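Local coordinates for substrate binding periplasmic protein (Ralstonia solanacearum, PDB 3LOP) that binds leucine in the crystal and probably acts as the periplasmic receptor that hands an amino acid to a transport system, at residues V65-R70 against V94-L100; V75-T79 against A292-L296; L147-L153 against L202-A206; Y125-I129 against G227-I231. All blocks are in the same frame, centred on the assembly; numbering follows the deposited sequence.

Interaction 1 (V65-R70 against V94-L100)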
loop_
_atom_site.group_PDB
_atom_site.type_symbol
_atom_site.label_atom_id
_atom_site.label_comp_id
_atom_site.label_asym_id
_atom_site.label_seq_id
_atom_site.Cartn_x
_atom_site.Cartn_y
_atom_site.Cartn_z
ATOM N N VAL A 65 -5.427 6.043 16.910
ATOM C CA VAL A 65 -4.598 4.965 17.425
ATOM C C VAL A 65 -4.436 5.022 18.939
ATOM O O VAL A 65 -4.561 4.006 19.613
ATOM C CB VAL A 65 -3.216 4.951 16.742
ATOM C CG1 VAL A 65 -2.332 3.871 17.366
ATOM C CG2 VAL A 65 -3.393 4.672 15.250
ATOM N N ARG A 66 -4.174 6.208 19.478
ATOM C CA ARG A 66 -4.019 6.342 20.923
ATOM C C ARG A 66 -5.316 5.943 21.631
ATOM O O ARG A 66 -5.290 5.179 22.597
ATOM C CB ARG A 66 -3.642 7.776 21.297
ATOM C CG ARG A 66 -3.576 8.009 22.798
ATOM C CD ARG A 66 -2.930 9.339 23.146
ATOM N NE ARG A 66 -1.479 9.296 22.983
ATOM C CZ ARG A 66 -0.792 10.091 22.170
ATOM N NH1 ARG A 66 -1.423 10.998 21.436
ATOM N NH2 ARG A 66 0.528 9.983 22.097
ATOM N N ASP A 67 -6.445 6.455 21.149
ATOM C CA ASP A 67 -7.736 6.126 21.749
ATOM C C ASP A 67 -8.042 4.632 21.678
ATOM O O ASP A 67 -8.407 4.019 22.685
ATOM C CB ASP A 67 -8.876 6.888 21.054
ATOM C CG ASP A 67 -8.827 8.379 21.291
ATOM O OD1 ASP A 67 -8.299 8.815 22.335
ATOM O OD2 ASP A 67 -9.339 9.135 20.426
HETATM N N MSE A 68 -7.900 4.036 20.499
HETATM C CA MSE A 68 -8.186 2.618 20.348
HETATM C C MSE A 68 -7.221 1.716 21.128
HETATM O O MSE A 68 -7.613 0.661 21.627
HETATM C CB MSE A 68 -8.212 2.218 18.852
HETATM C CG MSE A 68 -9.637 2.272 18.210
HETATM SE SE MSE A 68 -9.774 1.774 16.346
HETATM C CE MSE A 68 -8.616 3.057 15.905
ATOM N N ALA A 69 -5.967 2.136 21.251
ATOM C CA ALA A 69 -4.984 1.337 21.978
ATOM C C ALA A 69 -5.336 1.235 23.455
ATOM O O ALA A 69 -4.971 0.272 24.129
ATOM C CB ALA A 69 -3.595 1.941 21.821
ATOM N N ARG A 70 -6.054 2.233 23.956
ATOM C CA ARG A 70 -6.432 2.264 25.362
ATOM C C ARG A 70 -7.770 1.611 25.673
ATOM O O ARG A 70 -7.928 0.979 26.718
ATOM C CB ARG A 70 -6.449 3.711 25.849
ATOM C CG ARG A 70 -5.097 4.387 25.746
ATOM C CD ARG A 70 -5.142 5.812 26.252
ATOM N NE ARG A 70 -3.822 6.430 26.202
ATOM C CZ ARG A 70 -3.539 7.630 26.695
ATOM N NH1 ARG A 70 -4.488 8.351 27.281
ATOM N NH2 ARG A 70 -2.304 8.104 26.612
ATOM N N VAL A 94 3.372 7.471 19.491
ATOM C CA VAL A 94 2.103 6.821 19.788
ATOM C C VAL A 94 2.256 5.306 19.907
ATOM O O VAL A 94 1.715 4.687 20.827
ATOM C CB VAL A 94 1.056 7.127 18.696
ATOM C CG1 VAL A 94 -0.257 6.443 19.030
ATOM C CG2 VAL A 94 0.855 8.631 18.582
ATOM N N LEU A 95 2.990 4.708 18.975
ATOM C CA LEU A 95 3.187 3.266 19.006
ATOM C C LEU A 95 4.042 2.863 20.202
ATOM O O LEU A 95 3.768 1.859 20.855
ATOM C CB LEU A 95 3.851 2.790 17.712
ATOM C CG LEU A 95 3.109 3.099 16.410
ATOM C CD1 LEU A 95 3.940 2.604 15.234
ATOM C CD2 LEU A 95 1.740 2.439 16.415
ATOM N N ALA A 96 5.074 3.650 20.488
ATOM C CA ALA A 96 5.962 3.359 21.611
ATOM C C ALA A 96 5.205 3.404 22.933
ATOM O O ALA A 96 5.425 2.580 23.819
ATOM C CB ALA A 96 7.110 4.361 21.640
ATOM N N GLU A 97 4.314 4.378 23.056
ATOM C CA GLU A 97 3.531 4.549 24.270
ATOM C C GLU A 97 2.604 3.364 24.519
ATOM O O GLU A 97 2.427 2.923 25.657
ATOM C CB GLU A 97 2.724 5.838 24.158
ATOM C CG GLU A 97 1.775 6.108 25.304
ATOM C CD GLU A 97 1.046 7.412 25.101
ATOM O OE1 GLU A 97 1.694 8.475 25.210
ATOM O OE2 GLU A 97 -0.167 7.375 24.811
ATOM N N ALA A 98 2.023 2.843 23.445
ATOM C CA ALA A 98 1.109 1.718 23.553
ATOM C C ALA A 98 1.813 0.371 23.388
ATOM O O ALA A 98 1.200 -0.671 23.600
ATOM C CB ALA A 98 0.007 1.850 22.502
ATOM N N ARG A 99 3.095 0.400 23.023
ATOM C CA ARG A 99 3.856 -0.828 22.780
ATOM C C ARG A 99 3.059 -1.649 21.775
ATOM O O ARG A 99 2.987 -2.873 21.859
ATOM C CB ARG A 99 4.053 -1.625 24.073
ATOM C CG ARG A 99 5.039 -0.974 25.032
ATOM C CD ARG A 99 5.271 -1.818 26.284
ATOM N NE ARG A 99 4.058 -1.947 27.083
ATOM C CZ ARG A 99 3.296 -3.034 27.133
ATOM N NH1 ARG A 99 3.620 -4.112 26.432
ATOM N NH2 ARG A 99 2.198 -3.035 27.880
ATOM N N LEU A 100 2.476 -0.951 20.810
ATOM C CA LEU A 100 1.635 -1.574 19.800
ATOM C C LEU A 100 2.312 -1.738 18.448
ATOM O O LEU A 100 2.670 -0.757 17.802
ATOM C CB LEU A 100 0.365 -0.739 19.621
ATOM C CG LEU A 100 -0.759 -1.357 18.792
ATOM C CD1 LEU A 100 -1.346 -2.539 19.540
ATOM C CD2 LEU A 100 -1.833 -0.310 18.526
HETATM O O HOH W 1 -1.811 4.463 24.961
#

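Interaction 2 (V75-T79 against A292-L296)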
loop_
_atom_site.group_PDB
_atom_site.type_symbol
_atom_site.label_atom_id
_atom_site.label_comp_id
_atom_site.label_asym_id
_atom_site.label_seq_id
_atom_site.Cartn_x
_atom_site.Cartn_y
_atom_site.Cartn_z
ATOM N N VAL A 75 -3.846 -6.127 20.262
ATOM C CA VAL A 75 -2.515 -6.711 20.335
ATOM C C VAL A 75 -1.660 -6.156 19.200
ATOM O O VAL A 75 -0.443 -6.311 19.195
ATOM C CB VAL A 75 -2.552 -8.254 20.234
ATOM C CG1 VAL A 75 -3.310 -8.823 21.421
ATOM C CG2 VAL A 75 -3.194 -8.687 18.918
ATOM N N ALA A 76 -2.305 -5.498 18.241
ATOM C CA ALA A 76 -1.589 -4.924 17.110
ATOM C C ALA A 76 -2.467 -3.983 16.294
ATOM O O ALA A 76 -3.694 -3.983 16.427
ATOM C CB ALA A 76 -1.051 -6.039 16.211
ATOM N N LEU A 77 -1.807 -3.183 15.459
ATOM C CA LEU A 77 -2.437 -2.214 14.563
ATOM C C LEU A 77 -2.126 -2.651 13.128
ATOM O O LEU A 77 -1.012 -3.090 12.840
ATOM C CB LEU A 77 -1.855 -0.818 14.819
ATOM C CG LEU A 77 -2.181 0.331 13.857
ATOM C CD1 LEU A 77 -3.661 0.694 13.936
ATOM C CD2 LEU A 77 -1.331 1.533 14.226
ATOM N N LEU A 78 -3.104 -2.526 12.232
ATOM C CA LEU A 78 -2.937 -2.929 10.835
ATOM C C LEU A 78 -3.124 -1.839 9.788
ATOM O O LEU A 78 -3.942 -0.935 9.947
ATOM C CB LEU A 78 -3.930 -4.042 10.482
ATOM C CG LEU A 78 -3.713 -5.495 10.888
ATOM C CD1 LEU A 78 -4.964 -6.300 10.534
ATOM C CD2 LEU A 78 -2.498 -6.059 10.161
ATOM N N THR A 79 -2.353 -1.969 8.711
ATOM C CA THR A 79 -2.402 -1.121 7.518
ATOM C C THR A 79 -2.818 0.350 7.581
ATOM O O THR A 79 -3.816 0.743 6.972
ATOM C CB THR A 79 -3.298 -1.791 6.456
ATOM O OG1 THR A 79 -4.660 -1.783 6.908
ATOM C CG2 THR A 79 -2.870 -3.238 6.238
ATOM N N ALA A 292 -1.843 -8.651 5.044
ATOM C CA ALA A 292 -1.371 -8.097 6.307
ATOM C C ALA A 292 -2.064 -8.796 7.469
ATOM O O ALA A 292 -1.426 -9.167 8.458
ATOM C CB ALA A 292 -1.634 -6.601 6.357
ATOM N N ALA A 293 -3.374 -8.987 7.339
ATOM C CA ALA A 293 -4.144 -9.647 8.385
ATOM C C ALA A 293 -3.669 -11.081 8.604
ATOM O O ALA A 293 -3.571 -11.536 9.741
ATOM C CB ALA A 293 -5.629 -9.634 8.034
ATOM N N LYS A 294 -3.365 -11.789 7.517
ATOM C CA LYS A 294 -2.910 -13.170 7.632
ATOM C C LYS A 294 -1.541 -13.247 8.308
ATOM O O LYS A 294 -1.293 -14.141 9.114
ATOM C CB LYS A 294 -2.861 -13.841 6.255
ATOM C CG LYS A 294 -2.594 -15.337 6.340
ATOM C CD LYS A 294 -2.820 -16.034 5.011
ATOM C CE LYS A 294 -2.638 -17.538 5.161
ATOM N NZ LYS A 294 -2.874 -18.249 3.874
ATOM N N VAL A 295 -0.653 -12.314 7.976
ATOM C CA VAL A 295 0.672 -12.288 8.589
ATOM C C VAL A 295 0.526 -12.051 10.093
ATOM O O VAL A 295 1.175 -12.710 10.905
ATOM C CB VAL A 295 1.546 -11.172 7.975
ATOM C CG1 VAL A 295 2.792 -10.948 8.821
ATOM C CG2 VAL A 295 1.945 -11.555 6.559
ATOM N N LEU A 296 -0.332 -11.102 10.460
ATOM C CA LEU A 296 -0.561 -10.805 11.868
ATOM C C LEU A 296 -1.184 -12.011 12.567
ATOM O O LEU A 296 -0.810 -12.346 13.687
ATOM C CB LEU A 296 -1.478 -9.584 12.010
ATOM C CG LEU A 296 -1.920 -9.217 13.430
ATOM C CD1 LEU A 296 -0.707 -9.002 14.336
ATOM C CD2 LEU A 296 -2.773 -7.956 13.371
#

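Interaction 3 (L147-L153 against L202-A206). With LEU (leucine), chain B.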
loop_
_atom_site.group_PDB
_atom_site.type_symbol
_atom_site.label_atom_id
_atom_site.label_comp_id
_atom_site.label_asym_id
_atom_site.label_seq_id
_atom_site.Cartn_x
_atom_site.Cartn_y
_atom_site.Cartn_z
ATOM N N LEU A 147 4.827 13.653 -11.052
ATOM C CA LEU A 147 3.682 14.256 -10.376
ATOM C C LEU A 147 3.907 13.823 -8.934
ATOM O O LEU A 147 4.065 12.631 -8.676
ATOM C CB LEU A 147 2.364 13.657 -10.866
ATOM C CG LEU A 147 1.157 14.056 -10.001
ATOM C CD1 LEU A 147 0.833 15.526 -10.226
ATOM C CD2 LEU A 147 -0.044 13.190 -10.336
ATOM N N TYR A 148 3.939 14.765 -7.997
ATOM C CA TYR A 148 4.163 14.390 -6.605
ATOM C C TYR A 148 3.238 15.075 -5.614
ATOM O O TYR A 148 2.859 16.234 -5.791
ATOM C CB TYR A 148 5.617 14.660 -6.199
ATOM C CG TYR A 148 6.004 16.123 -6.151
ATOM C CD1 TYR A 148 6.326 16.822 -7.314
ATOM C CD2 TYR A 148 6.061 16.807 -4.937
ATOM C CE1 TYR A 148 6.700 18.165 -7.268
ATOM C CE2 TYR A 148 6.432 18.149 -4.880
ATOM C CZ TYR A 148 6.750 18.819 -6.050
ATOM O OH TYR A 148 7.123 20.144 -6.002
ATOM N N GLN A 149 2.876 14.346 -4.565
ATOM C CA GLN A 149 2.013 14.891 -3.529
ATOM C C GLN A 149 2.846 15.855 -2.686
ATOM O O GLN A 149 4.003 15.580 -2.371
ATOM C CB GLN A 149 1.453 13.756 -2.669
ATOM C CG GLN A 149 0.466 14.198 -1.597
ATOM C CD GLN A 149 -0.342 13.037 -1.056
ATOM O OE1 GLN A 149 -1.314 12.603 -1.674
ATOM N NE2 GLN A 149 0.067 12.513 0.092
ATOM N N GLU A 150 2.251 16.987 -2.324
ATOM C CA GLU A 150 2.959 17.999 -1.552
ATOM C C GLU A 150 3.076 17.668 -0.066
ATOM O O GLU A 150 2.519 18.362 0.790
ATOM C CB GLU A 150 2.284 19.357 -1.747
ATOM C CG GLU A 150 3.112 20.531 -1.265
ATOM C CD GLU A 150 2.628 21.845 -1.838
ATOM O OE1 GLU A 150 1.425 22.154 -1.688
ATOM O OE2 GLU A 150 3.450 22.568 -2.442
ATOM N N ASP A 151 3.806 16.595 0.220
ATOM C CA ASP A 151 4.044 16.134 1.583
ATOM C C ASP A 151 5.086 15.015 1.556
ATOM O O ASP A 151 5.789 14.844 0.555
ATOM C CB ASP A 151 2.733 15.662 2.237
ATOM C CG ASP A 151 2.336 14.254 1.837
ATOM O OD1 ASP A 151 2.793 13.768 0.781
ATOM O OD2 ASP A 151 1.545 13.639 2.587
ATOM N N ALA A 152 5.192 14.256 2.642
ATOM C CA ALA A 152 6.175 13.176 2.727
ATOM C C ALA A 152 6.148 12.178 1.564
ATOM O O ALA A 152 7.200 11.710 1.127
ATOM C CB ALA A 152 6.017 12.439 4.050
ATOM N N LEU A 153 4.962 11.844 1.064
ATOM C CA LEU A 153 4.866 10.902 -0.048
ATOM C C LEU A 153 5.579 11.449 -1.278
ATOM O O LEU A 153 6.360 10.741 -1.914
ATOM C CB LEU A 153 3.401 10.610 -0.401
ATOM C CG LEU A 153 3.201 9.848 -1.721
ATOM C CD1 LEU A 153 3.910 8.502 -1.650
ATOM C CD2 LEU A 153 1.717 9.664 -1.999
ATOM N N LEU A 202 4.105 8.795 -11.383
ATOM C CA LEU A 202 3.110 9.290 -10.441
ATOM C C LEU A 202 3.400 8.930 -8.987
ATOM O O LEU A 202 3.171 7.799 -8.557
ATOM C CB LEU A 202 1.723 8.765 -10.825
ATOM C CG LEU A 202 1.305 8.912 -12.292
ATOM C CD1 LEU A 202 -0.064 8.275 -12.487
ATOM C CD2 LEU A 202 1.281 10.387 -12.693
ATOM N N GLY A 203 3.919 9.901 -8.243
ATOM C CA GLY A 203 4.194 9.700 -6.829
ATOM C C GLY A 203 2.993 10.303 -6.137
ATOM O O GLY A 203 3.086 11.339 -5.473
ATOM N N ALA A 204 1.853 9.642 -6.306
ATOM C CA ALA A 204 0.594 10.129 -5.772
ATOM C C ALA A 204 -0.322 9.030 -5.266
ATOM O O ALA A 204 -0.010 7.841 -5.352
ATOM C CB ALA A 204 -0.123 10.915 -6.855
ATOM N N THR A 205 -1.461 9.454 -4.730
ATOM C CA THR A 205 -2.465 8.532 -4.229
ATOM C C THR A 205 -3.473 8.266 -5.344
ATOM O O THR A 205 -3.447 8.918 -6.388
ATOM C CB THR A 205 -3.168 9.105 -2.987
ATOM O OG1 THR A 205 -3.650 10.424 -3.274
ATOM C CG2 THR A 205 -2.189 9.170 -1.816
ATOM N N ALA A 206 -4.363 7.308 -5.112
ATOM C CA ALA A 206 -5.348 6.893 -6.102
ATOM C C ALA A 206 -6.165 7.959 -6.828
ATOM O O ALA A 206 -6.128 8.029 -8.059
ATOM C CB ALA A 206 -6.289 5.867 -5.473
HETATM N N LEU B . -0.347 4.988 1.994
HETATM C CA LEU B . -0.812 5.868 0.886
HETATM C C LEU B . -1.669 5.077 -0.082
HETATM O O LEU B . -2.447 5.718 -0.815
HETATM C CB LEU B . 0.393 6.435 0.156
HETATM C CG LEU B . 1.336 6.964 1.230
HETATM C CD1 LEU B . 2.729 6.683 0.878
HETATM C CD2 LEU B . 1.116 8.410 1.428
HETATM O OXT LEU B . -1.544 3.831 -0.095
#

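Interaction 4 (Y125-I129 against G227-I231). With LEU (leucine), chain B.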
loop_
_atom_site.group_PDB
_atom_site.type_symbol
_atom_site.label_atom_id
_atom_site.label_comp_id
_atom_site.label_asym_id
_atom_site.label_seq_id
_atom_site.Cartn_x
_atom_site.Cartn_y
_atom_site.Cartn_z
ATOM N N TYR A 125 9.072 1.676 -1.725
ATOM C CA TYR A 125 8.908 2.594 -2.845
ATOM C C TYR A 125 10.223 2.726 -3.603
ATOM O O TYR A 125 10.230 2.830 -4.829
ATOM C CB TYR A 125 8.487 3.991 -2.377
ATOM C CG TYR A 125 7.068 4.111 -1.878
ATOM C CD1 TYR A 125 6.064 3.265 -2.344
ATOM C CD2 TYR A 125 6.717 5.119 -0.982
ATOM C CE1 TYR A 125 4.742 3.422 -1.933
ATOM C CE2 TYR A 125 5.404 5.287 -0.565
ATOM C CZ TYR A 125 4.421 4.435 -1.044
ATOM O OH TYR A 125 3.120 4.584 -0.635
ATOM N N GLN A 126 11.337 2.732 -2.874
ATOM C CA GLN A 126 12.636 2.857 -3.526
ATOM C C GLN A 126 12.895 1.656 -4.431
ATOM O O GLN A 126 13.451 1.804 -5.515
ATOM C CB GLN A 126 13.755 2.983 -2.493
ATOM C CG GLN A 126 15.105 3.380 -3.099
ATOM C CD GLN A 126 15.045 4.702 -3.847
ATOM O OE1 GLN A 126 14.667 5.732 -3.284
ATOM N NE2 GLN A 126 15.421 4.682 -5.123
ATOM N N GLN A 127 12.489 0.468 -3.991
ATOM C CA GLN A 127 12.672 -0.720 -4.813
ATOM C C GLN A 127 11.821 -0.590 -6.072
ATOM O O GLN A 127 12.265 -0.945 -7.163
ATOM C CB GLN A 127 12.273 -1.987 -4.053
ATOM C CG GLN A 127 13.178 -2.337 -2.887
ATOM C CD GLN A 127 12.797 -3.661 -2.250
ATOM O OE1 GLN A 127 13.099 -4.732 -2.783
ATOM N NE2 GLN A 127 12.111 -3.595 -1.117
ATOM N N GLU A 128 10.598 -0.084 -5.914
ATOM C CA GLU A 128 9.686 0.108 -7.039
ATOM C C GLU A 128 10.282 1.105 -8.032
ATOM O O GLU A 128 10.308 0.861 -9.241
ATOM C CB GLU A 128 8.339 0.660 -6.562
ATOM C CG GLU A 128 7.479 -0.289 -5.742
ATOM C CD GLU A 128 6.125 0.324 -5.420
ATOM O OE1 GLU A 128 5.445 0.774 -6.366
ATOM O OE2 GLU A 128 5.739 0.360 -4.232
ATOM N N ILE A 129 10.754 2.231 -7.507
ATOM C CA ILE A 129 11.336 3.283 -8.327
ATOM C C ILE A 129 12.587 2.805 -9.057
ATOM O O ILE A 129 12.737 3.034 -10.258
ATOM C CB ILE A 129 11.651 4.528 -7.465
ATOM C CG1 ILE A 129 10.338 5.133 -6.957
ATOM C CG2 ILE A 129 12.433 5.550 -8.277
ATOM C CD1 ILE A 129 10.509 6.257 -5.952
ATOM N N GLY A 227 3.646 4.484 -12.020
ATOM C CA GLY A 227 3.490 5.023 -10.683
ATOM C C GLY A 227 3.676 4.018 -9.569
ATOM O O GLY A 227 3.835 2.820 -9.811
ATOM N N LEU A 228 3.654 4.523 -8.339
ATOM C CA LEU A 228 3.831 3.706 -7.142
ATOM C C LEU A 228 2.646 2.792 -6.840
ATOM O O LEU A 228 1.538 3.005 -7.332
ATOM C CB LEU A 228 4.080 4.611 -5.934
ATOM C CG LEU A 228 5.378 5.422 -5.940
ATOM C CD1 LEU A 228 5.387 6.383 -4.756
ATOM C CD2 LEU A 228 6.570 4.484 -5.885
ATOM N N SER A 229 2.894 1.784 -6.004
ATOM C CA SER A 229 1.866 0.819 -5.613
ATOM C C SER A 229 0.770 1.449 -4.757
ATOM O O SER A 229 -0.162 0.771 -4.319
ATOM C CB SER A 229 2.500 -0.356 -4.867
ATOM O OG SER A 229 3.124 0.075 -3.673
ATOM N N SER A 230 0.897 2.747 -4.509
ATOM C CA SER A 230 -0.108 3.480 -3.754
ATOM C C SER A 230 -1.291 3.709 -4.697
ATOM O O SER A 230 -2.364 4.143 -4.279
ATOM C CB SER A 230 0.462 4.822 -3.291
ATOM O OG SER A 230 1.065 5.519 -4.371
ATOM N N ILE A 231 -1.072 3.409 -5.974
ATOM C CA ILE A 231 -2.092 3.569 -7.006
ATOM C C ILE A 231 -2.560 2.207 -7.522
ATOM O O ILE A 231 -1.872 1.561 -8.308
ATOM C CB ILE A 231 -1.537 4.378 -8.189
ATOM C CG1 ILE A 231 -1.045 5.740 -7.691
ATOM C CG2 ILE A 231 -2.611 4.542 -9.260
ATOM C CD1 ILE A 231 -0.165 6.478 -8.679
HETATM N N LEU B . -0.347 4.988 1.994
HETATM C CA LEU B . -0.812 5.868 0.886
HETATM C C LEU B . -1.669 5.077 -0.082
HETATM O O LEU B . -2.447 5.718 -0.815
HETATM C CB LEU B . 0.393 6.435 0.156
HETATM C CG LEU B . 1.336 6.964 1.230
HETATM C CD1 LEU B . 2.729 6.683 0.878
HETATM C CD2 LEU B . 1.116 8.410 1.428
HETATM O OXT LEU B . -1.544 3.831 -0.095
HETATM O O HOH W 2 3.855 0.400 -8.704
#

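Interaction 1 (V65-R70 against V94-L100)
Val94, Arg66 and Glu97 bury the most surface where helices 58-71 and 94-98 run side by side, their short axes inclined by only 12°. The two methyls of Val94 serve different neighbours: CG1 meets Val65 CG1 at 3.7 Å, while CG2 lies 3.8 Å from Arg66 NH2. The side chain of Arg66 folds at chi3 (-76°), which swings the NE edge of its guanidinium round to Glu97. NE donates a nearly straight bond to Glu97 OE2 (3.0 Å), in the guanidinium plane, on the syn side of the carboxylate but tilted 28° out of its plane. That same oxygen takes a second bond from Arg70 NH2 at 2.9 Å, and the two donors reach it from opposite faces of the carboxylate plane. CG of Arg66 rests on one face of the Arg70 guanidinium, and a water accepts from Arg70 NE. Beneath this charged layer, Ala69 CB touches Ala98 CB at 3.7 Å, and a Schellman motif at Arg99 ends the second helix, bringing Leu100 against Val65 and Ala69. The contact thus pairs an apolar seam with an outer salt-bridge network, whose two arginines would be expected to keep Glu97 ionised.

Interaction 2 (V75-T79 against A292-L296)
The middle strand of a five-stranded parallel sheet, in one lobe of the periplasmic binding protein fold, is covered here by helix 284-303, with Leu78 and Leu296 at the heart of the contact. Strand 76-78 and helix 292-296 run almost antiparallel, at 163°, with 9.7 Å between their short axes. Leu296 has CG anti to its own backbone N (chi1 175°), which aims the branched end at the strand, and the two methyls divide the work. CD1 presses on Ala76 CB at 3.5 Å, and CD2 sits 3.6 Å from Leu78 CG, in the fork of that leucine. Leu78 spreads its own branches along the helix. CD2 lies 3.9 Å from Ala292 CB and also passes near the Ala292 carbonyl oxygen, which is already engaged by Leu296 N in the helical bond; CD1 comes to 4.2 Å from Ala293 CB. Just past the strand, Thr79 adds its CG2 methyl, 3.6 Å from Ala292 CB, while its OG1 has a weak bond from Gln10 NE2. Phe33 of helix 19-38 touches both Leu78 and Ala293, so a second helix shares this face of the sheet, and Leu77 points to the other. All six touching residues are buried and meet almost wholly through carbon. Adhesion therefore rests on hydrophobic burial and on shape: the small Ala292 and Ala293 let Leu78 come close to the helix backbone, while Leu296 packs on Ala76 CB and between the Leu78 branches.

Interaction 3 (L147-L153 against L202-A206)
The side-chain amide of Gln149 brings OE1 up to Thr205 CG2, 3.5 Å away, while its NE2 lies on the side of Asp151, whose carboxylate is met within the amide plane. CG anti to the backbone N (chi1 -177°) and an extended chain carry it there. OE1 also has a hydrogen bond with the hydroxyl of Tyr178. The Asp151 carboxylate is in turn approached from both of its faces: OD1 accepts from Gln149 NE2 at 3.1 Å and from Leu153 N at 2.9 Å, the latter an N-cap bond that starts helix 152-166. Its OD2 forms a salt bridge with Arg180. Across the strands, Gly203 N donates to Leu147 O at 2.8 Å and Gln149 N to Gly203 O at 3.1 Å, both nearly along the C=O axis, as in a parallel pairing. Leu147 CD2 and Leu202 CD2 touch at 3.9 Å on one face of the sheet. Beyond the strand ends, Leu153 CD2 packs 3.7 Å from CD2 of the bound leucine, and Thr205 CG2 lies 3.6 Å from the ligand's O, so the starts of the two helices that follow these strands line the pocket. Strands 144-149 and 199-203 are the inner pair of a four-stranded parallel sheet, flanked by 174-178 and 224-227; Phe212 of helix 206-218 covers Leu147 and Leu202, and helix 83-91 reaches across to Asp151 and Ala152.

Interaction 4 (Y125-I129 against G227-I231)
The Tyr125 side chain crosses Leu228 at about a right angle, touching it from CB out to the ring. Its CB is 4.0 Å from Leu228 CD2, and the same methyl comes to 3.8 Å from ring atom CD1. Leu228 CD1 sits over the middle of one ring face in a CH-pi contact, 3.9 Å from the centroid and 8° off the normal. Further out, CE1 faces Ser229 OG at 4.1 Å, near the ring plane, and OH reaches Ser230 CB at 3.8 Å beside the bound leucine. Ile129 CG1 also touches Leu228 CD2, the two side chains crossing at a slant. One helical turn from Tyr125, Glu128 carries the polar half. With CG anti to the carbonyl carbon (chi1 -69°) and the chain extended beyond it, its carboxylate reaches Ser229: OE1 accepts from the backbone N through its syn lone pair (2.8 Å), and OE2 from OG at 2.7 Å, also on the syn side but 30° out of the carboxylate plane. The two bonds hold Ser229, the second residue of a type I turn from Leu228 to Ile231, closed by Ile231 N to Leu228 O. The hydroxyl of Ser230 is bonded to Ala204 O. Tyr125 and Ser230 belong to the leucine pocket, and Tyr125 also lies at the magnesium site with Ala106 and Lys122, in the cleft between the two lobes where periplasmic binding proteins hold their ligands.

From the N terminus, interaction 1 opens at helix 58-71 and closes at 94-100 after 23 residues that include strand 74-78 and helix 83-91. Interaction 2 starts within that span, at 75-79, and closes only at 292-296, so the two cross; they also touch, Leu100 and Leu95 packing on Leu77 across the sheet from helix 284-303. The long excursion of interaction 2 contains the other pair: interaction 4 spans 125-129 to 227-231, and interaction 3 lies within it. These last two meet through Leu153 with Tyr125 and Ala204 with Ser230, and both border the bound leucine. Interactions 1 and 2 thus tie together one lobe, interactions 3 and 4 the other.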